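Local coordinates for protein AlyGC (Glaciecola chathamensis, PDB 5GKD) that probably depolymerises alginate by beta-elimination, as a calcium-containing marine bacterial lyase of polysaccharide lyase family 6, at residues Q108-N113 against V424-K429; G461-L466 against T484-E489; D525-T530 against D556-Y561. All blocks are in the same frame, centred on the assembly; numbering follows the deposited sequence.

Interaction 1 (Q108-N113 against V424-K429); sequences QVVIDN and VSWYPK
Tyr427 reaches Asp112 with its phenol: OH donates to OD2 at 2.6 Å, and the carboxylate stands nearly at right angles to the ring, with OD2 accepting through its anti lone pair. On the way the ring passes Val110, whose CG1 sits over one face, 3.8 Å from the centroid in a CH-pi contact. That methyl is brought there by a chi1 of 175°, which sets CG1 opposite the backbone N and leaves CG2 to meet Trp426 CH2 at 3.7 Å and Val424 CG2 at 4.1 Å. At the other end of the strand the indole lies edge-on to Gln108, with NE1 giving a nearly straight bond (163°) to OE1 at 3.1 Å, in the plane of both groups. Val424 CG2 covers a face of the same indole, while its CG1 packs against CA of Gln108 at 3.5 Å. In the second shell, Asn113 ND2 binds the other carboxylate oxygen, OD1, of Asp112 and so helps fix its rotation. A type I turn from Val424 to Tyr427 presents Val424, Trp426 and Tyr427 to 108-112. A leucine in place of Tyr427 would probably leave Asp112 OD2 without its phenolic donor and Val110 without an aromatic face. The loop carrying 424-429 thus lies across parallel strands of the N-terminal beta-helix: Trp426 and Tyr427 touch Val79 of strand 73-81, and Tyr427 meets His139 of strand 134-141 edge-to-face.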
loop_
_atom_site.group_PDB
_atom_site.type_symbol
_atom_site.label_atom_id
_atom_site.label_comp_id
_atom_site.label_asym_id
_atom_site.label_seq_id
_atom_site.Cartn_x
_atom_site.Cartn_y
_atom_site.Cartn_z
ATOM N N GLN A 108 -22.510 16.147 26.455
ATOM C CA GLN A 108 -21.592 17.257 26.279
ATOM C C GLN A 108 -20.155 16.771 26.119
ATOM O O GLN A 108 -19.225 17.292 26.736
ATOM C CB GLN A 108 -21.710 18.256 27.438
ATOM C CG GLN A 108 -23.090 18.910 27.564
ATOM C CD GLN A 108 -23.055 20.177 28.404
ATOM O OE1 GLN A 108 -22.227 21.038 28.178
ATOM N NE2 GLN A 108 -23.954 20.287 29.370
ATOM N N VAL A 109 -19.963 15.762 25.281
ATOM C CA VAL A 109 -18.605 15.450 24.879
ATOM C C VAL A 109 -18.477 15.558 23.366
ATOM O O VAL A 109 -19.400 15.265 22.598
ATOM C CB VAL A 109 -18.073 14.094 25.405
ATOM C CG1 VAL A 109 -18.930 13.513 26.487
ATOM C CG2 VAL A 109 -17.740 13.116 24.300
ATOM N N VAL A 110 -17.303 16.027 22.959
ATOM C CA VAL A 110 -16.953 16.286 21.576
ATOM C C VAL A 110 -16.007 15.188 21.117
ATOM O O VAL A 110 -15.056 14.844 21.829
ATOM C CB VAL A 110 -16.281 17.663 21.428
ATOM C CG1 VAL A 110 -15.801 17.871 20.012
ATOM C CG2 VAL A 110 -17.203 18.787 21.877
ATOM N N ILE A 111 -16.245 14.654 19.927
ATOM C CA ILE A 111 -15.245 13.886 19.206
ATOM C C ILE A 111 -15.037 14.572 17.867
ATOM O O ILE A 111 -15.967 14.649 17.055
ATOM C CB ILE A 111 -15.652 12.421 19.011
ATOM C CG1 ILE A 111 -15.987 11.777 20.363
ATOM C CG2 ILE A 111 -14.533 11.690 18.261
ATOM C CD1 ILE A 111 -16.360 10.301 20.279
ATOM N N ASP A 112 -13.823 15.063 17.635
ATOM C CA ASP A 112 -13.521 15.951 16.513
ATOM C C ASP A 112 -12.354 15.361 15.730
ATOM O O ASP A 112 -11.195 15.452 16.157
ATOM C CB ASP A 112 -13.196 17.354 17.024
ATOM C CG ASP A 112 -12.945 18.336 15.914
ATOM O OD1 ASP A 112 -12.896 17.930 14.743
ATOM O OD2 ASP A 112 -12.781 19.531 16.212
ATOM N N ASN A 113 -12.667 14.748 14.596
ATOM C CA ASN A 113 -11.656 14.254 13.673
ATOM C C ASN A 113 -10.656 13.328 14.361
ATOM O O ASN A 113 -9.463 13.338 14.061
ATOM C CB ASN A 113 -10.944 15.420 12.983
ATOM C CG ASN A 113 -11.723 15.917 11.790
ATOM O OD1 ASN A 113 -11.580 15.394 10.690
ATOM N ND2 ASN A 113 -12.596 16.892 12.016
ATOM N N VAL A 424 -22.995 21.278 21.974
ATOM C CA VAL A 424 -22.544 22.065 23.117
ATOM C C VAL A 424 -22.304 23.515 22.700
ATOM O O VAL A 424 -21.872 23.808 21.583
ATOM C CB VAL A 424 -21.274 21.457 23.757
ATOM C CG1 VAL A 424 -21.540 20.046 24.179
ATOM C CG2 VAL A 424 -20.125 21.463 22.798
ATOM N N SER A 425 -22.603 24.436 23.614
ATOM C CA SER A 425 -22.403 25.853 23.338
ATOM C C SER A 425 -20.930 26.245 23.305
ATOM O O SER A 425 -20.593 27.293 22.757
ATOM C CB SER A 425 -23.133 26.689 24.388
ATOM O OG SER A 425 -22.548 26.505 25.666
ATOM N N TRP A 426 -20.051 25.417 23.863
ATOM C CA TRP A 426 -18.665 25.776 24.106
ATOM C C TRP A 426 -17.710 25.188 23.078
ATOM O O TRP A 426 -16.490 25.285 23.250
ATOM C CB TRP A 426 -18.270 25.357 25.527
ATOM C CG TRP A 426 -18.658 23.939 25.916
ATOM C CD1 TRP A 426 -19.736 23.561 26.657
ATOM C CD2 TRP A 426 -17.947 22.730 25.595
ATOM N NE1 TRP A 426 -19.738 22.194 26.814
ATOM C CE2 TRP A 426 -18.654 21.666 26.164
ATOM C CE3 TRP A 426 -16.774 22.455 24.883
ATOM C CZ2 TRP A 426 -18.239 20.346 26.042
ATOM C CZ3 TRP A 426 -16.355 21.136 24.763
ATOM C CH2 TRP A 426 -17.080 20.103 25.344
ATOM N N TYR A 427 -18.230 24.580 22.010
ATOM C CA TYR A 427 -17.373 24.060 20.952
ATOM C C TYR A 427 -17.994 24.442 19.613
ATOM O O TYR A 427 -19.169 24.132 19.374
ATOM C CB TYR A 427 -17.212 22.549 21.055
ATOM C CG TYR A 427 -15.970 22.009 20.392
ATOM C CD1 TYR A 427 -14.766 21.944 21.086
ATOM C CD2 TYR A 427 -15.999 21.548 19.088
ATOM C CE1 TYR A 427 -13.638 21.442 20.491
ATOM C CE2 TYR A 427 -14.857 21.046 18.486
ATOM C CZ TYR A 427 -13.684 20.992 19.201
ATOM O OH TYR A 427 -12.533 20.497 18.631
ATOM N N PRO A 428 -17.242 25.095 18.725
ATOM C CA PRO A 428 -17.845 25.661 17.512
ATOM C C PRO A 428 -18.201 24.608 16.479
ATOM O O PRO A 428 -17.551 23.571 16.365
ATOM C CB PRO A 428 -16.749 26.595 16.981
ATOM C CG PRO A 428 -15.479 25.944 17.463
ATOM C CD PRO A 428 -15.818 25.443 18.849
ATOM N N LYS A 429 -19.258 24.894 15.723
ATOM C CA LYS A 429 -19.628 24.123 14.541
ATOM C C LYS A 429 -19.033 24.819 13.323
ATOM O O LYS A 429 -19.345 25.976 13.053
ATOM C CB LYS A 429 -21.148 24.005 14.426
ATOM C CG LYS A 429 -21.807 23.376 15.660
ATOM C CD LYS A 429 -23.305 23.224 15.497
ATOM C CE LYS A 429 -23.922 22.491 16.688
ATOM N NZ LYS A 429 -23.841 23.264 17.950
HETATM O O HOH W 1 -23.663 23.584 26.282
#

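Interaction 2 (G461-L466 against T484-E489); sequences GDVLVL and TIRAQE
Val463 and Thr484 stand side by side and point the same way from neighbouring parallel strands, with Val463 CG2 3.8 Å from Thr484 CB. The other methyl of Val463, CG1, lies over the centre of the Arg486 guanidinium, 3.9 Å from CZ. Arg486 leaves its strand with CG trans to the backbone N (chi1 176°) and then bends at chi3 (-60°), which folds the flat group back across the valine; its NE also makes a long, weak ion pair with Asp514. Further along this face, Val465 CG1 rests on CB of Gln488 at 3.9 Å. The reverse face is apolar: Leu466 crosses Ile485 at a slant, CD1 meeting CG2 at 3.8 Å, and Leu464 and Ile485 both pack on Ile455 of helix 450-457. Between the faces, backbone bonds alternate in the parallel pattern: Leu464 N to Thr484 O and Arg486 N to Leu464 O, each 2.7 Å, are followed by Leu466 N to Arg486 O. Two waters sit at the ends of this ladder, one joining Asp462 O to Thr484 OG1, the other Leu466 O to Glu489 N. Strands 462-466 and 482-487, 25° apart in direction, pair in register, and each has a further parallel neighbour, 441-444 and 510-514. Such stacking of successive coils, with aliphatic residues turned inward beneath a helix that covers the end, is characteristic of a parallel beta-helix, probably right-handed as in pectate lyase-like proteins.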
loop_
_atom_site.group_PDB
_atom_site.type_symbol
_atom_site.label_atom_id
_atom_site.label_comp_id
_atom_site.label_asym_id
_atom_site.label_seq_id
_atom_site.Cartn_x
_atom_site.Cartn_y
_atom_site.Cartn_z
ATOM N N GLY A 461 -5.142 27.099 1.367
ATOM C CA GLY A 461 -6.003 27.977 0.605
ATOM C C GLY A 461 -5.279 28.995 -0.258
ATOM O O GLY A 461 -5.927 29.667 -1.059
ATOM N N ASP A 462 -3.959 29.115 -0.139
ATOM C CA ASP A 462 -3.225 30.134 -0.881
ATOM C C ASP A 462 -3.185 29.813 -2.371
ATOM O O ASP A 462 -3.468 28.690 -2.798
ATOM C CB ASP A 462 -1.802 30.264 -0.348
ATOM C CG ASP A 462 -1.742 31.034 0.943
ATOM O OD1 ASP A 462 -2.789 31.595 1.324
ATOM O OD2 ASP A 462 -0.660 31.084 1.573
ATOM N N VAL A 463 -2.820 30.821 -3.169
ATOM C CA VAL A 463 -2.658 30.676 -4.616
ATOM C C VAL A 463 -1.252 31.123 -4.980
ATOM O O VAL A 463 -0.883 32.279 -4.757
ATOM C CB VAL A 463 -3.705 31.476 -5.404
ATOM C CG1 VAL A 463 -3.465 31.334 -6.903
ATOM C CG2 VAL A 463 -5.100 31.015 -5.053
ATOM N N LEU A 464 -0.469 30.207 -5.533
ATOM C CA LEU A 464 0.868 30.517 -6.014
ATOM C C LEU A 464 0.772 30.962 -7.472
ATOM O O LEU A 464 0.199 30.253 -8.306
ATOM C CB LEU A 464 1.787 29.303 -5.872
ATOM C CG LEU A 464 2.476 28.979 -4.530
ATOM C CD1 LEU A 464 1.545 29.083 -3.343
ATOM C CD2 LEU A 464 3.129 27.592 -4.562
ATOM N N VAL A 465 1.313 32.146 -7.768
ATOM C CA VAL A 465 1.256 32.746 -9.097
ATOM C C VAL A 465 2.677 32.750 -9.647
ATOM O O VAL A 465 3.512 33.562 -9.232
ATOM C CB VAL A 465 0.659 34.156 -9.065
ATOM C CG1 VAL A 465 0.382 34.636 -10.469
ATOM C CG2 VAL A 465 -0.611 34.162 -8.242
ATOM N N LEU A 466 2.961 31.831 -10.568
ATOM C CA LEU A 466 4.308 31.674 -11.098
ATOM C C LEU A 466 4.538 32.676 -12.219
ATOM O O LEU A 466 3.753 32.752 -13.172
ATOM C CB LEU A 466 4.535 30.254 -11.621
ATOM C CG LEU A 466 3.982 29.054 -10.858
ATOM C CD1 LEU A 466 4.297 27.764 -11.595
ATOM C CD2 LEU A 466 4.530 29.013 -9.455
ATOM N N THR A 484 -3.408 26.263 -4.788
ATOM C CA THR A 484 -3.553 26.478 -6.224
ATOM C C THR A 484 -2.216 26.940 -6.787
ATOM O O THR A 484 -1.609 27.877 -6.262
ATOM C CB THR A 484 -4.639 27.513 -6.535
ATOM O OG1 THR A 484 -5.911 27.033 -6.086
ATOM C CG2 THR A 484 -4.721 27.765 -8.024
ATOM N N ILE A 485 -1.754 26.278 -7.840
ATOM C CA ILE A 485 -0.561 26.687 -8.568
ATOM C C ILE A 485 -1.017 27.261 -9.907
ATOM O O ILE A 485 -1.523 26.530 -10.769
ATOM C CB ILE A 485 0.420 25.522 -8.740
ATOM C CG1 ILE A 485 0.811 24.979 -7.360
ATOM C CG2 ILE A 485 1.637 25.973 -9.515
ATOM C CD1 ILE A 485 1.854 23.919 -7.382
ATOM N N ARG A 486 -0.865 28.575 -10.079
ATOM C CA ARG A 486 -1.408 29.298 -11.224
ATOM C C ARG A 486 -0.298 30.025 -11.966
ATOM O O ARG A 486 0.509 30.724 -11.347
ATOM C CB ARG A 486 -2.472 30.303 -10.774
ATOM C CG ARG A 486 -3.033 31.177 -11.892
ATOM C CD ARG A 486 -4.046 32.155 -11.351
ATOM N NE ARG A 486 -5.160 31.446 -10.729
ATOM C CZ ARG A 486 -5.987 31.975 -9.831
ATOM N NH1 ARG A 486 -5.832 33.237 -9.438
ATOM N NH2 ARG A 486 -6.971 31.239 -9.321
ATOM N N ALA A 487 -0.259 29.873 -13.283
ATOM C CA ALA A 487 0.669 30.656 -14.093
ATOM C C ALA A 487 0.152 32.080 -14.231
ATOM O O ALA A 487 -1.036 32.297 -14.490
ATOM C CB ALA A 487 0.850 30.033 -15.476
ATOM N N GLN A 488 1.034 33.026 -14.068
ATOM C CA GLN A 488 0.693 34.405 -14.224
ATOM C C GLN A 488 0.160 34.584 -15.633
ATOM O O GLN A 488 -0.800 35.241 -15.854
ATOM C CB GLN A 488 1.933 35.196 -14.008
ATOM C CG GLN A 488 1.841 36.601 -14.472
ATOM C CD GLN A 488 1.582 37.496 -13.343
ATOM O OE1 GLN A 488 2.427 37.680 -12.513
ATOM N NE2 GLN A 488 0.409 38.039 -13.289
ATOM N N GLU A 489 0.793 33.944 -16.586
ATOM C CA GLU A 489 0.361 33.997 -17.952
ATOM C C GLU A 489 0.476 32.597 -18.560
ATOM O O GLU A 489 1.542 32.065 -18.693
ATOM C CB GLU A 489 1.194 35.018 -18.694
ATOM C CG GLU A 489 1.140 34.854 -20.176
ATOM C CD GLU A 489 0.328 35.928 -20.839
ATOM O OE1 GLU A 489 -0.835 35.656 -21.124
ATOM O OE2 GLU A 489 0.864 37.026 -21.089
HETATM O O HOH W 2 -5.843 27.406 -3.229
HETATM O O HOH W 3 3.420 33.175 -16.057
#

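Interaction 3 (D525-T530 against D556-Y561); sequences DAAGNT and DINHSY
Ile557 opens the contact by laying CD1 4.0 Å from Asp525 CB. Next, Asn558 sends ND2 to Asp525 OD1 at 3.0 Å, the acid lying somewhat outside the amide plane, while Asn558 OD1 turns back to accept from N of His559 (2.7 Å), so both ends of the amide are held. His559 offers a ring face to Ala527, whose CB stands 3.6 Å from the centroid, nearer the rim than the middle. Its carbonyl O takes the N-H of Gly528 at 3.1 Å and also a water that bridges to Ala526 O and Asn529 N. Ser560 OG lies in the plane of the imidazole and shares a hydrogen bond with His559 ND1, fixing the ring's turn. Tyr561, with chi1 of -165°, swings its ring under Asn529, whose CB is centred over the face, 3.4 Å from the centroid; the amide, bound to Pro524 O and Ser500 OG, stands almost perpendicular to that ring. Leu599 of the second subunit packs on Ala527 and His559, placing the pair at the dimer contact. Two CH-pi contacts, two direct hydrogen bonds and one water bridge thus join these adjoining loops, side-chain and water contacts standing in for a strand ladder.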
loop_
_atom_site.group_PDB
_atom_site.type_symbol
_atom_site.label_atom_id
_atom_site.label_comp_id
_atom_site.label_asym_id
_atom_site.label_seq_id
_atom_site.Cartn_x
_atom_site.Cartn_y
_atom_site.Cartn_z
ATOM N N ASP A 525 15.577 8.423 -16.055
ATOM C CA ASP A 525 15.451 7.418 -17.112
ATOM C C ASP A 525 15.140 6.074 -16.457
ATOM O O ASP A 525 15.978 5.176 -16.346
ATOM C CB ASP A 525 16.720 7.365 -17.961
ATOM C CG ASP A 525 16.551 6.552 -19.248
ATOM O OD1 ASP A 525 15.623 5.727 -19.346
ATOM O OD2 ASP A 525 17.368 6.726 -20.172
ATOM N N ALA A 526 13.896 5.952 -16.010
ATOM C CA ALA A 526 13.464 4.767 -15.300
ATOM C C ALA A 526 12.014 4.490 -15.650
ATOM O O ALA A 526 11.233 5.407 -15.907
ATOM C CB ALA A 526 13.637 4.933 -13.788
ATOM N N ALA A 527 11.673 3.214 -15.689
ATOM C CA ALA A 527 10.290 2.840 -15.911
ATOM C C ALA A 527 9.460 3.140 -14.665
ATOM O O ALA A 527 9.956 3.111 -13.540
ATOM C CB ALA A 527 10.198 1.361 -16.265
ATOM N N GLY A 528 8.185 3.441 -14.871
ATOM C CA GLY A 528 7.297 3.604 -13.739
ATOM C C GLY A 528 7.343 4.952 -13.064
ATOM O O GLY A 528 6.974 5.050 -11.891
ATOM N N ASN A 529 7.793 5.994 -13.757
ATOM C CA ASN A 529 7.634 7.342 -13.236
ATOM C C ASN A 529 6.153 7.690 -13.137
ATOM O O ASN A 529 5.311 7.150 -13.851
ATOM C CB ASN A 529 8.330 8.375 -14.125
ATOM C CG ASN A 529 9.845 8.242 -14.122
ATOM O OD1 ASN A 529 10.433 7.592 -13.249
ATOM N ND2 ASN A 529 10.486 8.863 -15.115
ATOM N N THR A 530 5.848 8.632 -12.257
ATOM C CA THR A 530 4.477 9.052 -12.006
ATOM C C THR A 530 4.520 10.552 -11.784
ATOM O O THR A 530 5.013 11.003 -10.750
ATOM C CB THR A 530 3.876 8.336 -10.786
ATOM O OG1 THR A 530 4.683 8.598 -9.638
ATOM C CG2 THR A 530 3.811 6.830 -10.989
ATOM N N ASP A 556 7.773 10.414 -21.518
ATOM C CA ASP A 556 8.080 9.273 -22.366
ATOM C C ASP A 556 9.560 8.908 -22.390
ATOM O O ASP A 556 9.989 8.215 -23.317
ATOM C CB ASP A 556 7.576 9.528 -23.794
ATOM C CG ASP A 556 8.182 10.774 -24.435
ATOM O OD1 ASP A 556 8.785 11.607 -23.732
ATOM O OD2 ASP A 556 8.025 10.921 -25.659
ATOM N N ILE A 557 10.342 9.315 -21.387
ATOM C CA ILE A 557 11.759 8.954 -21.381
ATOM C C ILE A 557 11.941 7.448 -21.230
ATOM O O ILE A 557 12.929 6.884 -21.709
ATOM C CB ILE A 557 12.500 9.716 -20.277
ATOM C CG1 ILE A 557 14.011 9.532 -20.442
ATOM C CG2 ILE A 557 12.041 9.238 -18.895
ATOM C CD1 ILE A 557 14.842 10.511 -19.641
ATOM N N ASN A 558 11.004 6.776 -20.569
ATOM C CA ASN A 558 11.028 5.333 -20.418
ATOM C C ASN A 558 9.577 4.867 -20.350
ATOM O O ASN A 558 8.645 5.677 -20.373
ATOM C CB ASN A 558 11.854 4.939 -19.189
ATOM C CG ASN A 558 12.458 3.556 -19.302
ATOM O OD1 ASN A 558 11.773 2.589 -19.625
ATOM N ND2 ASN A 558 13.752 3.460 -19.050
ATOM N N HIS A 559 9.382 3.559 -20.283
ATOM C CA HIS A 559 8.022 3.058 -20.355
ATOM C C HIS A 559 7.295 3.204 -19.009
ATOM O O HIS A 559 7.896 3.477 -17.967
ATOM C CB HIS A 559 8.010 1.612 -20.864
ATOM C CG HIS A 559 8.489 0.587 -19.883
ATOM N ND1 HIS A 559 7.715 0.141 -18.829
ATOM C CD2 HIS A 559 9.630 -0.142 -19.845
ATOM C CE1 HIS A 559 8.375 -0.790 -18.164
ATOM N NE2 HIS A 559 9.542 -0.978 -18.756
ATOM N N SER A 560 5.965 3.077 -19.064
ATOM C CA SER A 560 5.110 3.127 -17.878
ATOM C C SER A 560 5.284 4.435 -17.109
ATOM O O SER A 560 5.345 4.449 -15.882
ATOM C CB SER A 560 5.364 1.927 -16.955
ATOM O OG SER A 560 5.126 0.710 -17.626
ATOM N N TYR A 561 5.352 5.544 -17.829
ATOM C CA TYR A 561 5.415 6.866 -17.220
ATOM C C TYR A 561 3.986 7.382 -17.157
ATOM O O TYR A 561 3.453 7.872 -18.152
ATOM C CB TYR A 561 6.312 7.794 -18.028
ATOM C CG TYR A 561 6.749 9.059 -17.328
ATOM C CD1 TYR A 561 6.022 9.596 -16.272
ATOM C CD2 TYR A 561 7.910 9.714 -17.722
ATOM C CE1 TYR A 561 6.436 10.752 -15.642
ATOM C CE2 TYR A 561 8.331 10.858 -17.092
ATOM C CZ TYR A 561 7.597 11.376 -16.063
ATOM O OH TYR A 561 8.027 12.522 -15.445
HETATM O O HOH W 4 8.682 6.137 -16.465
#

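In the fold
Along the chain the three contacts come in series, interaction 1 closing before interaction 2 opens, and interaction 2 before interaction 3. Interaction 1 belongs to the N-terminal beta-helix, which also carries the calcium and carbonate sites, and returns the later segment 424-429 to an early coil, 311 residues back. Interactions 2 and 3 lie in the C-terminal beta-helix: interaction 2 joins strands of its early coils, interaction 3 the loops leading to strands 530-534 and 564-565. Their centres are about 28 Å apart, and those of interactions 1 and 2 about 35 Å; none touches another. The connecting chain is thus anchored on the first beta-helix before the second begins, while interaction 3 borders the partner subunit.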